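Local coordinates for response regulator receiver protein (Dyadobacter fermentans, PDB 4XLT) that probably serves as a phosphorylatable receiver in a bacterial two-component signalling pathway, passing on the state of a partner histidine kinase, at residues 4-9 against 27-32; 52-57 against 83-88. One frame throughout, in Å; residues are numbered along the deposited sequence.

Contact 1 of 2, residues 4-9 against 27-32; sequences MDFIIV and GLTTSV
S31 O is gripped by two donors, the amide of F6 and a bridging water. F6 N lies 3.0 Å from S31 O in a nearly linear bond (N-H...O 168°), while the water donates both to S31 O, at 2.8 Å, and to F6 O, joining the two strand edges a second time. One residue further along, V32 CA sends a C-H toward F6 O as the parallel pairing of F6 with V32 begins. Before that pairing, side chains do the bridging. S31 OG donates to D5 OD1 at 2.6 Å, arriving from above the carboxylate plane, about 45° out of it. The hydroxyl of T29 works in both directions: T29 OG1 donates to the carbonyl of selenomethionine M4, 3.0 Å from M4 O and tilted from the carbonyl plane, and accepts from S31 N at 3.2 Å in an ST turn. With OG1 anti to the backbone N (chi1 178°), the hydroxyl is directed at strand 4-9 and CG2 is left to lie against the ring of F6. The T29 side chain approaches that ring obliquely, CB 3.4 Å from F6 CD1, and L28 CD2 nears the same ring at CZ. With an alanine here, M4 O and S31 N would probably lose the hydroxyl they share, and the methyl CG2 would be missing from beside the F6 ring. On the F6 side of the sheet, I8 CD1 meets V32 CG1 at 3.7 Å. L16 and L23 of helix 13-25 touch I8 and F6, and L24 touches V32, while L126 of helix 119-129 also packs on F6. Strand 4-9, helix 13-25 and strand 31-35 thus form a beta-alpha-beta unit, the opening element of the CheY-like receiver fold.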
# COMPACT_ATOMS: atom_id res chain seq x y z
N MSE A 4 -2.98 -13.21 -16.27
CA MSE A 4 -2.40 -13.33 -14.94
C MSE A 4 -1.26 -14.33 -14.88
O MSE A 4 -1.25 -15.33 -15.59
CB MSE A 4 -3.47 -13.74 -13.93
CG MSE A 4 -4.68 -12.84 -13.88
SE MSE A 4 -5.86 -13.33 -12.40
CE MSE A 4 -7.46 -12.38 -12.97
N ASP A 5 -0.29 -14.05 -14.01
CA ASP A 5 0.73 -15.02 -13.67
C ASP A 5 0.35 -15.71 -12.37
O ASP A 5 -0.30 -15.11 -11.51
CB ASP A 5 2.10 -14.36 -13.53
CG ASP A 5 2.62 -13.80 -14.85
OD1 ASP A 5 2.08 -14.18 -15.91
OD2 ASP A 5 3.57 -12.99 -14.81
N PHE A 6 0.74 -16.97 -12.23
CA PHE A 6 0.48 -17.70 -11.00
C PHE A 6 1.77 -18.21 -10.38
O PHE A 6 2.61 -18.80 -11.05
CB PHE A 6 -0.49 -18.86 -11.25
CG PHE A 6 -1.93 -18.48 -11.13
CD1 PHE A 6 -2.55 -17.72 -12.11
CD2 PHE A 6 -2.68 -18.88 -10.03
CE1 PHE A 6 -3.88 -17.37 -12.00
CE2 PHE A 6 -4.02 -18.54 -9.92
CZ PHE A 6 -4.62 -17.78 -10.91
N ILE A 7 1.91 -17.97 -9.08
CA ILE A 7 3.05 -18.46 -8.33
C ILE A 7 2.57 -19.37 -7.22
O ILE A 7 1.80 -18.95 -6.35
CB ILE A 7 3.88 -17.30 -7.75
CG1 ILE A 7 4.42 -16.42 -8.87
CG2 ILE A 7 5.01 -17.84 -6.88
CD1 ILE A 7 5.14 -15.18 -8.39
N ILE A 8 3.00 -20.63 -7.25
CA ILE A 8 2.62 -21.57 -6.20
C ILE A 8 3.82 -21.83 -5.30
O ILE A 8 4.92 -22.10 -5.77
CB ILE A 8 2.11 -22.90 -6.79
CG1 ILE A 8 1.10 -22.64 -7.90
CG2 ILE A 8 1.49 -23.76 -5.70
CD1 ILE A 8 0.64 -23.89 -8.63
N VAL A 9 3.59 -21.74 -3.99
CA VAL A 9 4.62 -21.99 -2.99
C VAL A 9 4.16 -23.10 -2.06
O VAL A 9 3.28 -22.89 -1.22
CB VAL A 9 4.95 -20.73 -2.17
CG1 VAL A 9 6.14 -20.98 -1.27
CG2 VAL A 9 5.21 -19.55 -3.09
N GLY A 27 -8.43 -22.55 -18.35
CA GLY A 27 -7.98 -21.37 -19.06
C GLY A 27 -7.73 -20.21 -18.12
O GLY A 27 -7.75 -19.05 -18.52
N LEU A 28 -7.49 -20.53 -16.85
CA LEU A 28 -7.32 -19.52 -15.82
C LEU A 28 -5.97 -18.81 -15.95
O LEU A 28 -5.84 -17.64 -15.61
CB LEU A 28 -7.45 -20.15 -14.44
CG LEU A 28 -7.73 -19.20 -13.28
CD1 LEU A 28 -9.01 -18.42 -13.53
CD2 LEU A 28 -7.82 -19.99 -11.98
N THR A 29 -4.97 -19.54 -16.45
CA THR A 29 -3.64 -18.98 -16.64
C THR A 29 -2.82 -19.84 -17.59
O THR A 29 -3.16 -20.99 -17.85
CB THR A 29 -2.88 -18.86 -15.30
OG1 THR A 29 -1.56 -18.36 -15.54
CG2 THR A 29 -2.79 -20.21 -14.61
N THR A 30 -1.73 -19.27 -18.10
CA THR A 30 -0.85 -19.99 -19.01
C THR A 30 0.59 -19.98 -18.50
O THR A 30 1.46 -20.65 -19.05
CB THR A 30 -0.89 -19.39 -20.43
OG1 THR A 30 -0.58 -17.99 -20.37
CG2 THR A 30 -2.26 -19.57 -21.04
N SER A 31 0.83 -19.21 -17.44
CA SER A 31 2.17 -19.11 -16.87
C SER A 31 2.17 -19.43 -15.37
O SER A 31 1.83 -18.58 -14.55
CB SER A 31 2.75 -17.72 -17.11
OG SER A 31 1.93 -16.71 -16.55
N VAL A 32 2.56 -20.65 -15.04
CA VAL A 32 2.63 -21.07 -13.64
C VAL A 32 4.07 -21.27 -13.20
O VAL A 32 4.80 -22.10 -13.75
CB VAL A 32 1.85 -22.37 -13.40
CG1 VAL A 32 1.89 -22.74 -11.92
CG2 VAL A 32 0.42 -22.23 -13.87
O HOH W 1 3.94 -17.25 -13.25

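Contact 2 of 2, residues 52-57 against 83-88; sequences IPDTVI and RARIRL
The R85 guanidinium points its end at D54, NH1 and NH2 both closing on the one oxygen OD1 in an end-on salt bridge, with the carboxylate and guanidinium planes turned 47° apart. R85 NH1 stands 2.6 Å from D54 OD1 on its syn side, though out of the carboxylate plane, whereas NH2 meets the same oxygen nearly along its C-O axis. R85 NH2 also donates to I52 O at 3.0 Å, lying in that carbonyl plane, so three bonds fix the group's rotation. The R85 chain gets there by bending at chi2 (-100°) and chi3 (60°), and its CB slides past I52 CG1, the two side chains running in opposite directions. Beyond this salt bridge the parallel strands pair through T55 N to R85 O, R87 N to T55 O and I57 N to R87 O. On the face holding T55, I57, I86 and L88, the aliphatic chains cross obliquely: I57 CD1 lies 3.6 Å from I86 CG2, and I57 CG2 3.5 Å from L88 CD1. Y75 of helix 68-75 packs over I57, I86 and L88. On the other face, with V56, the end of R87 leads off to W129, NE bonded to W129 O. Such adjacent parallel strands, screened by helices, form the central sheet of a receiver domain.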
# COMPACT_ATOMS: atom_id res chain seq x y z
N ILE A 52 5.56 -6.01 -13.40
CA ILE A 52 5.11 -7.40 -13.50
C ILE A 52 3.60 -7.47 -13.73
O ILE A 52 2.86 -6.59 -13.28
CB ILE A 52 5.47 -8.20 -12.23
CG1 ILE A 52 4.73 -7.64 -11.01
CG2 ILE A 52 6.97 -8.19 -12.00
CD1 ILE A 52 4.75 -8.58 -9.82
N PRO A 53 3.14 -8.51 -14.44
CA PRO A 53 1.71 -8.72 -14.68
C PRO A 53 0.93 -8.94 -13.40
O PRO A 53 1.52 -9.14 -12.34
CB PRO A 53 1.69 -9.99 -15.54
CG PRO A 53 3.03 -10.08 -16.15
CD PRO A 53 3.97 -9.51 -15.14
N ASP A 54 -0.40 -8.90 -13.50
CA ASP A 54 -1.27 -9.30 -12.40
C ASP A 54 -0.87 -10.69 -11.94
O ASP A 54 -0.93 -11.65 -12.71
CB ASP A 54 -2.74 -9.28 -12.83
CG ASP A 54 -3.26 -7.88 -13.06
OD1 ASP A 54 -2.44 -6.94 -13.12
OD2 ASP A 54 -4.49 -7.72 -13.17
N THR A 55 -0.44 -10.80 -10.69
CA THR A 55 0.13 -12.04 -10.19
C THR A 55 -0.64 -12.59 -9.00
O THR A 55 -0.91 -11.88 -8.03
CB THR A 55 1.61 -11.86 -9.80
OG1 THR A 55 2.36 -11.46 -10.95
CG2 THR A 55 2.18 -13.15 -9.24
N VAL A 56 -1.01 -13.87 -9.09
CA VAL A 56 -1.64 -14.57 -7.98
C VAL A 56 -0.62 -15.49 -7.31
O VAL A 56 0.05 -16.27 -7.99
CB VAL A 56 -2.86 -15.38 -8.45
CG1 VAL A 56 -3.49 -16.13 -7.28
CG2 VAL A 56 -3.89 -14.47 -9.11
N ILE A 57 -0.51 -15.41 -5.99
CA ILE A 57 0.38 -16.29 -5.25
C ILE A 57 -0.41 -17.24 -4.35
O ILE A 57 -1.17 -16.80 -3.49
CB ILE A 57 1.38 -15.50 -4.39
CG1 ILE A 57 2.24 -14.59 -5.27
CG2 ILE A 57 2.25 -16.45 -3.59
CD1 ILE A 57 3.33 -13.85 -4.52
N ARG A 83 3.87 -5.26 -4.44
CA ARG A 83 2.80 -5.92 -3.70
C ARG A 83 1.43 -5.54 -4.25
O ARG A 83 0.48 -6.32 -4.16
CB ARG A 83 2.89 -5.59 -2.21
CG ARG A 83 3.72 -6.57 -1.41
CD ARG A 83 4.40 -5.91 -0.23
NE ARG A 83 3.50 -5.04 0.52
CZ ARG A 83 3.90 -4.09 1.35
NH1 ARG A 83 5.20 -3.88 1.54
NH2 ARG A 83 3.02 -3.33 1.98
N ALA A 84 1.34 -4.34 -4.82
CA ALA A 84 0.08 -3.86 -5.37
C ALA A 84 -0.31 -4.62 -6.64
O ALA A 84 -1.47 -4.58 -7.07
CB ALA A 84 0.18 -2.36 -5.66
N ARG A 85 0.66 -5.30 -7.24
CA ARG A 85 0.43 -6.07 -8.46
C ARG A 85 0.14 -7.53 -8.14
O ARG A 85 -0.01 -8.36 -9.04
CB ARG A 85 1.65 -5.98 -9.39
CG ARG A 85 2.13 -4.57 -9.68
CD ARG A 85 1.65 -4.07 -11.03
NE ARG A 85 0.19 -4.04 -11.11
CZ ARG A 85 -0.53 -4.87 -11.85
NH1 ARG A 85 -1.85 -4.77 -11.86
NH2 ARG A 85 0.07 -5.80 -12.59
N ILE A 86 0.06 -7.83 -6.85
CA ILE A 86 -0.05 -9.20 -6.38
C ILE A 86 -1.27 -9.41 -5.48
O ILE A 86 -1.62 -8.53 -4.69
CB ILE A 86 1.23 -9.62 -5.62
CG1 ILE A 86 2.45 -9.52 -6.54
CG2 ILE A 86 1.10 -11.02 -5.04
CD1 ILE A 86 3.77 -9.76 -5.85
N ARG A 87 -1.92 -10.56 -5.64
CA ARG A 87 -2.96 -11.00 -4.72
C ARG A 87 -2.53 -12.33 -4.10
O ARG A 87 -2.40 -13.33 -4.81
CB ARG A 87 -4.30 -11.14 -5.42
CG ARG A 87 -4.76 -9.88 -6.14
CD ARG A 87 -5.01 -8.73 -5.19
NE ARG A 87 -5.47 -7.55 -5.90
CZ ARG A 87 -4.69 -6.55 -6.29
NH1 ARG A 87 -3.39 -6.57 -6.01
NH2 ARG A 87 -5.20 -5.52 -6.95
N LEU A 88 -2.32 -12.33 -2.79
CA LEU A 88 -1.76 -13.49 -2.10
C LEU A 88 -2.85 -14.29 -1.37
O LEU A 88 -3.64 -13.73 -0.60
CB LEU A 88 -0.68 -13.03 -1.12
CG LEU A 88 -0.12 -14.02 -0.09
CD1 LEU A 88 0.50 -15.22 -0.77
CD2 LEU A 88 0.90 -13.34 0.80

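Both contacts belong to one parallel sheet and meet where strand 4-9 lies beside strand 54-60: D5 N and I7 N approach D54 O and V56 O as probable hydrogen bonds. Contact 1 is at the outer side of the sheet and only partly buried, pairing strand 4-9 with strand 31-35, one of the two edge strands within this chain; a water and hydroxyl bonds do much of its bridging. Contact 2 is more deeply buried, joining two inner strands by regular backbone bonds and close aliphatic packing, its salt bridge lying where the strands are entered, R85 still in the turn before strand 86-92. Strand 54-60 continues to D60, the predicted phosphorylation site, so contact 2 pairs the start of the strand that carries it.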